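Local structure of RNA N6-adenosine-methyltransferase METTL16 (Homo sapiens, 6M1U) at residues Val7-Val12 and Val120-Val125; Lys14-Lys19 and Phe150-Val155; Lys40-Leu45 and Asn139-Tyr144; Leu61-Ile66 and Cys112-Lys117. The protein transfers methyl groups to the N6 of adenosine in RNA, including U6 snRNA, and its vertebrate conserved region, modelled here, probably assists RNA binding. All coordinates share one frame; numbering follows the deposited sequence.

The vertebrate conserved region carries helices 10-20, 30-44 and 136-153 against one antiparallel sheet, a layout that resembles KA1-type domains; the catalytic domain is not part of this chain. Interactions 1 and 4 build the sheet, with centres 18 Å apart, and meet where Leu-124 N lies 2.5 Å from Lys-117 O, a probable hydrogen bond. Interactions 2 and 3 join helices and share helix 136-153, their centres 16 Å apart. Val-12 CG1 of interaction 1 packs helix 10-20 against helix 136-153, 3.4 Å from Val-153 CG2 of interaction 2. Helices meet sheet between interactions 3 and 4: Leu-141 CD2 lies 3.7 Å from Leu-63 CD1, and Leu-42 CD1 4.0 Å from Leu-61 CD1.

Interaction 1: Val7-Val12 and Val120-Val125; sequences VVLASV and VDDALV
Val-8 and Ala-123 form the hydrogen-bonded pair of an antiparallel ladder that joins the outermost strand 4-8 to strand 122-131 in the five-stranded sheet. Val-8 N donates to Ala-123 O at 2.6 Å, and Ala-123 N returns a nearly straight bond (172°) to Val-8 O at 2.8 Å. Val-7 and Leu-124 are the adjacent non-hydrogen-bonded pair; Val-7 CG2 meets Leu-124 CD1 at 3.9 Å, with the two side chains crossing at about a right angle. On the face carrying Val-8 and Ala-123, Val-8 CG2 also lies 4.2 Å from Val-125 CG2, and Ile-149 and Met-13 cover this side.

The ladder ends at Asp-122, whose side chain reaches on to the start of helix 10-20. Its CB meets Val-8 O and, at a slant, Val-7 CG1 at 3.6 Å. CG stands beside the backbone N and anti to the carbonyl carbon (chi1 -44°), and OD1 thereby reaches Ala-10 N. CG also approaches Leu-9 CD2 at 3.6 Å, and OD2 borders the same methyl as the two side chains run side by side. OD1 accepts the N-H of Ala-10, the residue that follows the N-cap position Leu-9. Replacing Asp-122 with an alanine would probably leave this first helical N-H without its carboxylate partner and weaken the tie between strand and helix. The carboxylate may also be stabilised by the positive end of the helix dipole. The tie rests on the pairing of OD1 with Ala-10 N and its N-H...O angle of 155°; the modelled separation of 2.5 Å is shorter than usual, and its exact value is doubtful.

Interaction 2: Lys14-Lys19 and Phe150-Val155; sequences KELSLK and FRLVAV
Val-153 sets its CG2 methyl between Glu-15 and Leu-16, and this is the better buried part of the contact. CG2 lies 4.1 Å from Glu-15 CB and 4.1 Å from Leu-16 CG, so a single methyl bears on two successive residues of helix 10-20. The side chains of Leu-16 and Val-153 cross at about a right angle. Leu-16 places CG beside its backbone N (chi1 -75°), which brings the branched end nearer to helix 136-153 than its CB direction alone would suggest. Its CD2 then reaches Leu-152 CD1 at 4.3 Å. Leu-16 is buried, with Val-33 and Val-34 on helix 30-44 also against it.

Farther along helix 10-20, at Lys-19, the packing gives way to a surface contact made by a lysine chain. Lys-19 extends with CG anti to the backbone N and bends only at its last torsion (chi4 -56°). Its aliphatic CE passes 3.7 Å from Leu-152 O and 4.1 Å from Leu-152 CD2, then meets Val-155 CG2 at 3.9 Å in an oblique crossing. Val-155 itself is exposed. An inverse gamma turn centred on Ala-154 brings it back toward helix 10-20 after the helix has ended. No hydrogen bond joins the two segments here, and the contact rests on van der Waals packing, mostly of carbon atoms.

Helix 30-44 ties in the same corner: Trp-37 NE1 hydrogen-bonds to Leu-16 O, and the indole of Trp-37 also touches both Lys-19 and Leu-152. Three helices meeting in this way around aliphatic side chains and one indole form a corner of the helical layer that backs the sheet, consistent with a KA1-like fold.

Interaction 3: Lys40-Leu45 and Asn139-Tyr144; sequences KILTDL and NQLCTY
Helix-to-helix packing within the layer that covers the antiparallel sheet brings Leu-45, the residue just after helix 30-44, against Tyr-144 of helix 136-153. Both methyls of Leu-45 approach one flank of the ring: CD1 lies 3.4 Å from Tyr-144 CE2, and CD2 lies 3.3 Å from Tyr-144 OH. Ile-41, one helical turn earlier, comes from the other side of the ring plane, with its CG2 at 3.9 Å from Tyr-144 CE2; it and Leu-45 CD1 both approach obliquely. That flank of the ring is thus held between two aliphatic side chains, which would restrict its turning. Tyr-144 reaches helix 30-44 because its CG is anti to the backbone N (chi1 172°), sending the ring out from its helix and past Leu-45 and Ile-41 in the opposing sense.

Leu-141 adds a second apolar patch. Its CD1 meets Leu-45 CD1 at 4.1 Å and, more loosely, Leu-42 CD2 at 4.4 Å. With an alanine in place of Leu-45 both methyls are gone, and this side of the Tyr-144 ring would probably lose its cover and Leu-141 CD1 its neighbour.

On helix 30-44 itself, Lys-40 NZ forms a salt bridge with Asp-44 OD2 at 2.9 Å, using that oxygen's syn lone pair, one turn apart and separate from the apolar contact. Toward the sheet, Leu-42 packs on Leu-61 of strand 58-67 and on His-49 of strand 48-52, while Ile-145 and Ile-149 of helix 136-153 continue the interface with Leu-42 and Ile-41 respectively.

Interaction 4: Leu61-Ile66 and Cys112-Lys117; sequences LFLTAI and CLINVK
Leu-63 and Ile-114 form the apolar centre: Leu-63 CD2 lies 3.5 Å from Ile-114 CG1, and the two side chains cross at a slant. The CG of Leu-63 sits between its own backbone N and carbonyl carbon (chi1 78°), which folds the branch over toward the neighbouring strand. From there CD2 also touches Cys-112 CB at 3.8 Å. Leu-61 extends the same face, its CB 4.2 Å from Ile-114 CB. Helix 136-153 closes over this side, with Met-138 against Cys-112 and Ile-145 against Ile-114.

Beneath these side chains, strand 108-119, the middle strand of the five-stranded sheet, and its neighbour 58-67 run antiparallel, their short axes 150° apart; the sheet with its helices resembles a KA1 domain. Two hydrogen-bonded pairs fix the register. Leu-61 N donates to Ile-114 O at 2.7 Å, and Ile-114 N donates back to Leu-61 O at 2.8 Å. In the other pair, Leu-63 N reaches Cys-112 O at 2.8 Å with an N-H...O angle of 165°, and Cys-112 N reaches Leu-63 O at 3.0 Å.

Between them, the non-hydrogen-bonded pair Phe-62 and Leu-113 turns to the other face of the sheet. Leu-113 CD1 comes up at the edge of the phenyl ring, near its plane, whereas Cys-112 O stands over one ring face, offset toward the rim. Val-52 of strand 48-52 touches both residues. Farther along strand 108-119 the character becomes polar: Asn-115 OD1 hydrogen-bonds with Ser-60 OG, and Lys-117 NZ forms a salt bridge with Glu-126 OE2 of strand 122-131.

Interaction 1: Val7-Val12 and Val120-Val125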
# COMPACT_ATOMS: atom_id res chain seq x y z
N VAL A 7 10.55 -0.15 -0.18
CA VAL A 7 10.70 -1.58 0.03
C VAL A 7 9.99 -1.97 1.32
O VAL A 7 9.94 -1.20 2.28
CB VAL A 7 12.20 -1.96 0.11
CG1 VAL A 7 12.38 -3.31 0.77
CG2 VAL A 7 12.85 -1.96 -1.26
N VAL A 8 9.39 -3.16 1.34
CA VAL A 8 9.12 -3.88 2.58
C VAL A 8 10.13 -5.02 2.66
O VAL A 8 10.14 -5.90 1.79
CB VAL A 8 7.68 -4.40 2.64
CG1 VAL A 8 7.50 -5.24 3.87
CG2 VAL A 8 6.69 -3.27 2.66
N LEU A 9 10.97 -5.00 3.68
CA LEU A 9 12.00 -6.03 3.83
C LEU A 9 11.40 -7.41 4.10
O LEU A 9 10.36 -7.55 4.76
CB LEU A 9 12.97 -5.65 4.97
CG LEU A 9 14.04 -4.61 4.66
CD1 LEU A 9 14.79 -4.20 5.91
CD2 LEU A 9 14.99 -5.16 3.61
N ALA A 10 12.09 -8.45 3.59
CA ALA A 10 11.61 -9.83 3.70
C ALA A 10 11.36 -10.26 5.14
O ALA A 10 10.59 -11.20 5.37
CB ALA A 10 12.60 -10.79 3.03
N SER A 11 12.00 -9.58 6.10
CA SER A 11 11.68 -9.78 7.51
C SER A 11 10.40 -9.04 7.91
O SER A 11 9.58 -9.58 8.67
CB SER A 11 12.83 -9.31 8.37
OG SER A 11 13.14 -7.99 7.99
N VAL A 12 10.23 -7.81 7.44
CA VAL A 12 8.97 -7.13 7.72
C VAL A 12 7.80 -7.92 7.13
O VAL A 12 6.73 -8.04 7.75
CB VAL A 12 8.99 -5.68 7.20
CG1 VAL A 12 7.84 -4.88 7.82
CG2 VAL A 12 10.30 -5.02 7.53
N VAL A 120 14.02 -8.78 -5.63
CA VAL A 120 15.07 -9.44 -4.80
C VAL A 120 14.36 -10.35 -3.82
O VAL A 120 13.62 -11.24 -4.24
CB VAL A 120 15.99 -8.44 -4.09
CG1 VAL A 120 16.96 -9.18 -3.18
CG2 VAL A 120 16.74 -7.57 -5.08
N ASP A 121 14.57 -10.11 -2.53
CA ASP A 121 13.99 -11.04 -1.57
C ASP A 121 12.80 -10.37 -0.91
O ASP A 121 11.91 -11.04 -0.36
CB ASP A 121 15.00 -11.45 -0.49
CG ASP A 121 16.22 -12.13 -1.06
OD1 ASP A 121 16.16 -12.58 -2.23
OD2 ASP A 121 17.24 -12.24 -0.33
N ASP A 122 12.82 -9.05 -0.94
CA ASP A 122 11.85 -8.18 -0.29
C ASP A 122 10.71 -7.84 -1.25
O ASP A 122 10.61 -8.37 -2.36
CB ASP A 122 12.54 -6.91 0.22
CG ASP A 122 13.86 -7.19 0.91
OD1 ASP A 122 13.85 -7.80 2.00
OD2 ASP A 122 14.91 -6.80 0.35
N ALA A 123 9.88 -6.90 -0.82
CA ALA A 123 8.74 -6.42 -1.58
C ALA A 123 8.96 -4.96 -1.95
O ALA A 123 9.26 -4.13 -1.09
CB ALA A 123 7.44 -6.55 -0.79
N LEU A 124 8.79 -4.65 -3.23
CA LEU A 124 8.81 -3.27 -3.68
C LEU A 124 7.37 -2.78 -3.79
O LEU A 124 6.55 -3.41 -4.46
CB LEU A 124 9.51 -3.16 -5.03
CG LEU A 124 9.85 -1.75 -5.47
CD1 LEU A 124 10.78 -1.10 -4.46
CD2 LEU A 124 10.47 -1.80 -6.85
N VAL A 125 7.08 -1.66 -3.15
CA VAL A 125 5.77 -1.01 -3.27
C VAL A 125 5.95 0.17 -4.21
O VAL A 125 6.67 1.12 -3.89
CB VAL A 125 5.23 -0.55 -1.90
CG1 VAL A 125 3.91 0.11 -2.08
CG2 VAL A 125 5.10 -1.72 -0.93

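Interaction 2: Lys14-Lys19 and Phe150-Val155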
# COMPACT_ATOMS: atom_id res chain seq x y z
N LYS A 14 7.74 -11.27 6.81
CA LYS A 14 7.57 -12.35 7.77
C LYS A 14 6.75 -11.90 8.98
O LYS A 14 5.82 -12.60 9.40
CB LYS A 14 8.93 -12.90 8.21
CG LYS A 14 9.73 -13.67 7.10
CD LYS A 14 10.91 -14.54 7.66
CE LYS A 14 12.31 -14.06 7.20
NZ LYS A 14 12.78 -14.65 5.91
N GLU A 15 7.03 -10.72 9.51
CA GLU A 15 6.25 -10.26 10.65
C GLU A 15 4.81 -9.93 10.25
O GLU A 15 3.88 -10.15 11.04
CB GLU A 15 6.91 -9.05 11.29
CG GLU A 15 6.79 -9.02 12.79
CD GLU A 15 7.25 -10.31 13.42
OE1 GLU A 15 6.41 -10.99 14.05
OE2 GLU A 15 8.44 -10.66 13.25
N LEU A 16 4.60 -9.40 9.05
CA LEU A 16 3.23 -9.15 8.62
C LEU A 16 2.45 -10.45 8.46
O LEU A 16 1.26 -10.50 8.80
CB LEU A 16 3.22 -8.36 7.33
CG LEU A 16 3.55 -6.88 7.45
CD1 LEU A 16 3.78 -6.32 6.05
CD2 LEU A 16 2.44 -6.16 8.17
N SER A 17 3.09 -11.50 7.94
CA SER A 17 2.44 -12.80 7.85
C SER A 17 1.98 -13.28 9.22
O SER A 17 0.81 -13.63 9.41
CB SER A 17 3.38 -13.85 7.25
OG SER A 17 3.90 -13.44 6.01
N LEU A 18 2.91 -13.34 10.18
CA LEU A 18 2.56 -13.73 11.53
C LEU A 18 1.36 -12.95 12.04
O LEU A 18 0.44 -13.52 12.65
CB LEU A 18 3.75 -13.53 12.45
CG LEU A 18 4.78 -14.63 12.43
CD1 LEU A 18 5.95 -14.12 13.23
CD2 LEU A 18 4.21 -15.90 13.01
N LYS A 19 1.34 -11.64 11.81
CA LYS A 19 0.20 -10.88 12.30
C LYS A 19 -1.08 -11.27 11.57
O LYS A 19 -2.16 -11.27 12.19
CB LYS A 19 0.45 -9.38 12.18
CG LYS A 19 -0.40 -8.60 13.15
CD LYS A 19 -0.34 -7.11 12.89
CE LYS A 19 -0.70 -6.31 14.15
NZ LYS A 19 -2.06 -6.66 14.72
N PHE A 150 4.58 0.05 9.42
CA PHE A 150 5.56 -0.19 10.46
C PHE A 150 4.97 -0.06 11.84
O PHE A 150 5.46 -0.69 12.77
CB PHE A 150 6.78 0.71 10.23
CG PHE A 150 7.67 0.23 9.11
CD1 PHE A 150 8.56 -0.82 9.33
CD2 PHE A 150 7.56 0.76 7.83
CE1 PHE A 150 9.35 -1.29 8.30
CE2 PHE A 150 8.34 0.30 6.79
CZ PHE A 150 9.24 -0.73 7.02
N ARG A 151 3.89 0.69 12.02
CA ARG A 151 3.20 0.58 13.30
C ARG A 151 2.73 -0.86 13.54
O ARG A 151 2.97 -1.42 14.61
CB ARG A 151 2.05 1.58 13.37
CG ARG A 151 2.56 3.00 13.42
CD ARG A 151 1.59 3.96 14.07
NE ARG A 151 1.85 4.11 15.50
CZ ARG A 151 1.24 5.01 16.28
NH1 ARG A 151 0.32 5.83 15.75
NH2 ARG A 151 1.54 5.08 17.57
N LEU A 152 2.12 -1.48 12.52
CA LEU A 152 1.67 -2.87 12.64
C LEU A 152 2.81 -3.80 13.05
O LEU A 152 2.62 -4.72 13.86
CB LEU A 152 1.06 -3.35 11.31
CG LEU A 152 -0.24 -2.77 10.75
CD1 LEU A 152 -0.35 -3.14 9.27
CD2 LEU A 152 -1.43 -3.29 11.51
N VAL A 153 4.01 -3.59 12.50
CA VAL A 153 5.12 -4.49 12.77
C VAL A 153 5.72 -4.29 14.16
O VAL A 153 6.35 -5.22 14.68
CB VAL A 153 6.16 -4.36 11.64
CG1 VAL A 153 7.55 -4.75 12.10
CG2 VAL A 153 5.76 -5.25 10.49
N ALA A 154 5.51 -3.14 14.80
CA ALA A 154 5.82 -2.98 16.23
C ALA A 154 4.69 -3.57 17.09
O ALA A 154 4.01 -2.89 17.85
CB ALA A 154 6.07 -1.52 16.58
N VAL A 155 4.52 -4.89 16.93
CA VAL A 155 3.53 -5.71 17.62
C VAL A 155 4.31 -6.55 18.62
O VAL A 155 3.92 -7.67 18.98
CB VAL A 155 2.71 -6.57 16.62
CG1 VAL A 155 3.61 -7.60 15.87
CG2 VAL A 155 1.48 -7.23 17.27

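Interaction 3: Lys40-Leu45 and Asn139-Tyr144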
# COMPACT_ATOMS: atom_id res chain seq x y z
N LYS A 40 -6.23 -3.30 4.10
CA LYS A 40 -6.76 -2.97 5.42
C LYS A 40 -6.54 -1.50 5.75
O LYS A 40 -7.45 -0.81 6.22
CB LYS A 40 -6.11 -3.87 6.47
CG LYS A 40 -7.01 -4.24 7.65
CD LYS A 40 -6.99 -3.18 8.72
CE LYS A 40 -8.28 -3.24 9.53
NZ LYS A 40 -8.14 -2.55 10.86
N ILE A 41 -5.35 -0.98 5.47
CA ILE A 41 -5.03 0.40 5.82
C ILE A 41 -5.90 1.37 5.04
O ILE A 41 -6.34 2.40 5.56
CB ILE A 41 -3.53 0.65 5.56
CG1 ILE A 41 -2.69 -0.12 6.58
CG2 ILE A 41 -3.25 2.17 5.51
CD1 ILE A 41 -1.30 -0.32 6.15
N LEU A 42 -6.14 1.06 3.76
CA LEU A 42 -6.90 1.98 2.92
C LEU A 42 -8.36 1.97 3.31
O LEU A 42 -8.95 3.04 3.50
CB LEU A 42 -6.74 1.64 1.43
CG LEU A 42 -5.30 1.81 0.92
CD1 LEU A 42 -5.12 1.35 -0.52
CD2 LEU A 42 -4.87 3.24 1.07
N THR A 43 -8.97 0.78 3.47
CA THR A 43 -10.39 0.76 3.85
C THR A 43 -10.61 1.53 5.15
O THR A 43 -11.61 2.25 5.27
CB THR A 43 -10.94 -0.66 4.02
OG1 THR A 43 -10.26 -1.28 5.09
CG2 THR A 43 -10.78 -1.50 2.78
N ASP A 44 -9.67 1.44 6.09
CA ASP A 44 -9.78 2.20 7.33
C ASP A 44 -9.83 3.70 7.07
O ASP A 44 -10.52 4.42 7.79
CB ASP A 44 -8.61 1.85 8.27
CG ASP A 44 -8.70 0.41 8.82
OD1 ASP A 44 -9.73 -0.27 8.58
OD2 ASP A 44 -7.73 -0.03 9.50
N LEU A 45 -9.14 4.18 6.03
CA LEU A 45 -9.27 5.57 5.59
C LEU A 45 -10.51 5.81 4.73
O LEU A 45 -10.71 6.94 4.26
CB LEU A 45 -8.03 6.02 4.81
CG LEU A 45 -6.63 5.66 5.34
CD1 LEU A 45 -5.54 6.38 4.52
CD2 LEU A 45 -6.48 5.93 6.84
N ASN A 139 2.70 11.40 -2.21
CA ASN A 139 3.70 11.31 -1.15
C ASN A 139 3.06 11.32 0.22
O ASN A 139 3.50 10.60 1.12
CB ASN A 139 4.68 12.46 -1.28
CG ASN A 139 5.58 12.29 -2.46
OD1 ASN A 139 5.23 12.66 -3.59
ND2 ASN A 139 6.75 11.71 -2.21
N GLN A 140 2.02 12.13 0.42
CA GLN A 140 1.34 12.14 1.71
C GLN A 140 0.71 10.77 2.00
O GLN A 140 0.91 10.20 3.08
CB GLN A 140 0.29 13.27 1.76
CG GLN A 140 0.86 14.67 2.09
CD GLN A 140 -0.24 15.75 2.30
OE1 GLN A 140 -1.43 15.44 2.45
NE2 GLN A 140 0.17 17.02 2.30
N LEU A 141 -0.02 10.22 1.02
CA LEU A 141 -0.66 8.92 1.19
C LEU A 141 0.36 7.79 1.29
O LEU A 141 0.19 6.85 2.07
CB LEU A 141 -1.60 8.67 0.01
CG LEU A 141 -2.42 7.39 0.02
CD1 LEU A 141 -3.11 7.29 1.36
CD2 LEU A 141 -3.43 7.41 -1.14
N CYS A 142 1.43 7.88 0.49
CA CYS A 142 2.47 6.86 0.50
C CYS A 142 3.23 6.88 1.81
O CYS A 142 3.48 5.83 2.41
CB CYS A 142 3.43 7.06 -0.67
SG CYS A 142 4.75 5.82 -0.72
N THR A 143 3.63 8.08 2.25
CA THR A 143 4.28 8.19 3.55
C THR A 143 3.36 7.70 4.65
O THR A 143 3.83 7.08 5.62
CB THR A 143 4.71 9.63 3.83
OG1 THR A 143 5.45 10.14 2.71
CG2 THR A 143 5.62 9.70 5.04
N TYR A 144 2.05 7.92 4.52
CA TYR A 144 1.15 7.46 5.57
C TYR A 144 1.07 5.94 5.58
O TYR A 144 1.25 5.32 6.63
CB TYR A 144 -0.24 8.06 5.40
CG TYR A 144 -1.24 7.43 6.35
CD1 TYR A 144 -1.24 7.76 7.70
CD2 TYR A 144 -2.17 6.50 5.89
CE1 TYR A 144 -2.15 7.18 8.58
CE2 TYR A 144 -3.07 5.90 6.76
CZ TYR A 144 -3.06 6.25 8.10
OH TYR A 144 -3.96 5.65 8.97

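Interaction 4: Leu61-Ile66 and Cys112-Lys117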
# COMPACT_ATOMS: atom_id res chain seq x y z
N LEU A 61 -3.30 -2.67 -6.62
CA LEU A 61 -4.50 -1.96 -6.22
C LEU A 61 -4.68 -0.73 -7.07
O LEU A 61 -3.73 0.03 -7.27
CB LEU A 61 -4.40 -1.50 -4.78
CG LEU A 61 -4.32 -2.62 -3.81
CD1 LEU A 61 -4.15 -1.96 -2.46
CD2 LEU A 61 -5.63 -3.37 -3.96
N PHE A 62 -5.89 -0.50 -7.56
CA PHE A 62 -6.27 0.81 -8.08
C PHE A 62 -7.08 1.51 -7.00
O PHE A 62 -8.03 0.93 -6.46
CB PHE A 62 -7.08 0.72 -9.37
CG PHE A 62 -7.30 2.05 -10.02
CD1 PHE A 62 -8.38 2.84 -9.68
CD2 PHE A 62 -6.40 2.53 -10.96
CE1 PHE A 62 -8.56 4.07 -10.27
CE2 PHE A 62 -6.58 3.78 -11.54
CZ PHE A 62 -7.66 4.54 -11.20
N LEU A 63 -6.70 2.74 -6.66
CA LEU A 63 -7.37 3.41 -5.56
C LEU A 63 -7.79 4.82 -5.96
O LEU A 63 -7.19 5.47 -6.82
CB LEU A 63 -6.52 3.44 -4.29
CG LEU A 63 -5.43 4.48 -4.30
CD1 LEU A 63 -5.81 5.64 -3.42
CD2 LEU A 63 -4.15 3.84 -3.87
N THR A 64 -8.85 5.28 -5.31
CA THR A 64 -9.47 6.57 -5.57
C THR A 64 -9.61 7.24 -4.21
O THR A 64 -10.41 6.78 -3.38
CB THR A 64 -10.83 6.39 -6.23
OG1 THR A 64 -10.65 5.83 -7.54
CG2 THR A 64 -11.54 7.69 -6.36
N ALA A 65 -8.82 8.27 -3.97
CA ALA A 65 -8.95 9.08 -2.76
C ALA A 65 -9.49 10.45 -3.14
O ALA A 65 -9.49 10.84 -4.31
CB ALA A 65 -7.61 9.21 -2.02
N ILE A 66 -9.99 11.17 -2.14
CA ILE A 66 -10.56 12.50 -2.34
C ILE A 66 -9.69 13.53 -1.62
O ILE A 66 -9.12 13.24 -0.56
CB ILE A 66 -12.03 12.58 -1.88
CG1 ILE A 66 -12.68 13.86 -2.40
CG2 ILE A 66 -12.13 12.50 -0.38
CD1 ILE A 66 -14.10 13.67 -2.95
N CYS A 112 -4.66 6.54 -8.10
CA CYS A 112 -3.33 5.94 -7.97
C CYS A 112 -3.38 4.44 -8.18
O CYS A 112 -4.33 3.77 -7.76
CB CYS A 112 -2.70 6.11 -6.59
SG CYS A 112 -2.44 7.79 -6.13
N LEU A 113 -2.31 3.92 -8.77
CA LEU A 113 -2.06 2.50 -8.87
C LEU A 113 -0.94 2.10 -7.90
O LEU A 113 0.22 2.51 -8.08
CB LEU A 113 -1.69 2.13 -10.30
CG LEU A 113 -1.61 0.64 -10.51
CD1 LEU A 113 -3.03 0.04 -10.37
CD2 LEU A 113 -1.00 0.41 -11.90
N ILE A 114 -1.27 1.28 -6.90
CA ILE A 114 -0.26 0.65 -6.06
C ILE A 114 0.06 -0.72 -6.64
O ILE A 114 -0.85 -1.55 -6.81
CB ILE A 114 -0.71 0.52 -4.59
CG1 ILE A 114 -1.31 1.83 -4.06
CG2 ILE A 114 0.48 0.14 -3.73
CD1 ILE A 114 -1.61 1.81 -2.57
N ASN A 115 1.34 -0.93 -6.97
CA ASN A 115 1.89 -2.25 -7.27
C ASN A 115 2.69 -2.75 -6.07
O ASN A 115 3.48 -2.00 -5.49
CB ASN A 115 2.80 -2.24 -8.50
CG ASN A 115 2.05 -1.94 -9.78
OD1 ASN A 115 0.83 -1.99 -9.80
ND2 ASN A 115 2.77 -1.63 -10.85
N VAL A 116 2.48 -4.00 -5.69
CA VAL A 116 3.33 -4.64 -4.69
C VAL A 116 4.09 -5.74 -5.42
O VAL A 116 3.51 -6.76 -5.80
CB VAL A 116 2.51 -5.19 -3.51
CG1 VAL A 116 3.45 -5.74 -2.48
CG2 VAL A 116 1.63 -4.09 -2.92
N LYS A 117 5.35 -5.46 -5.75
CA LYS A 117 6.14 -6.43 -6.55
C LYS A 117 7.29 -7.01 -5.73
O LYS A 117 7.79 -6.33 -4.82
CB LYS A 117 6.68 -5.76 -7.82
CG LYS A 117 6.30 -4.29 -7.99
CD LYS A 117 7.23 -3.54 -8.91
CE LYS A 117 6.95 -3.78 -10.37
NZ LYS A 117 7.91 -3.06 -11.24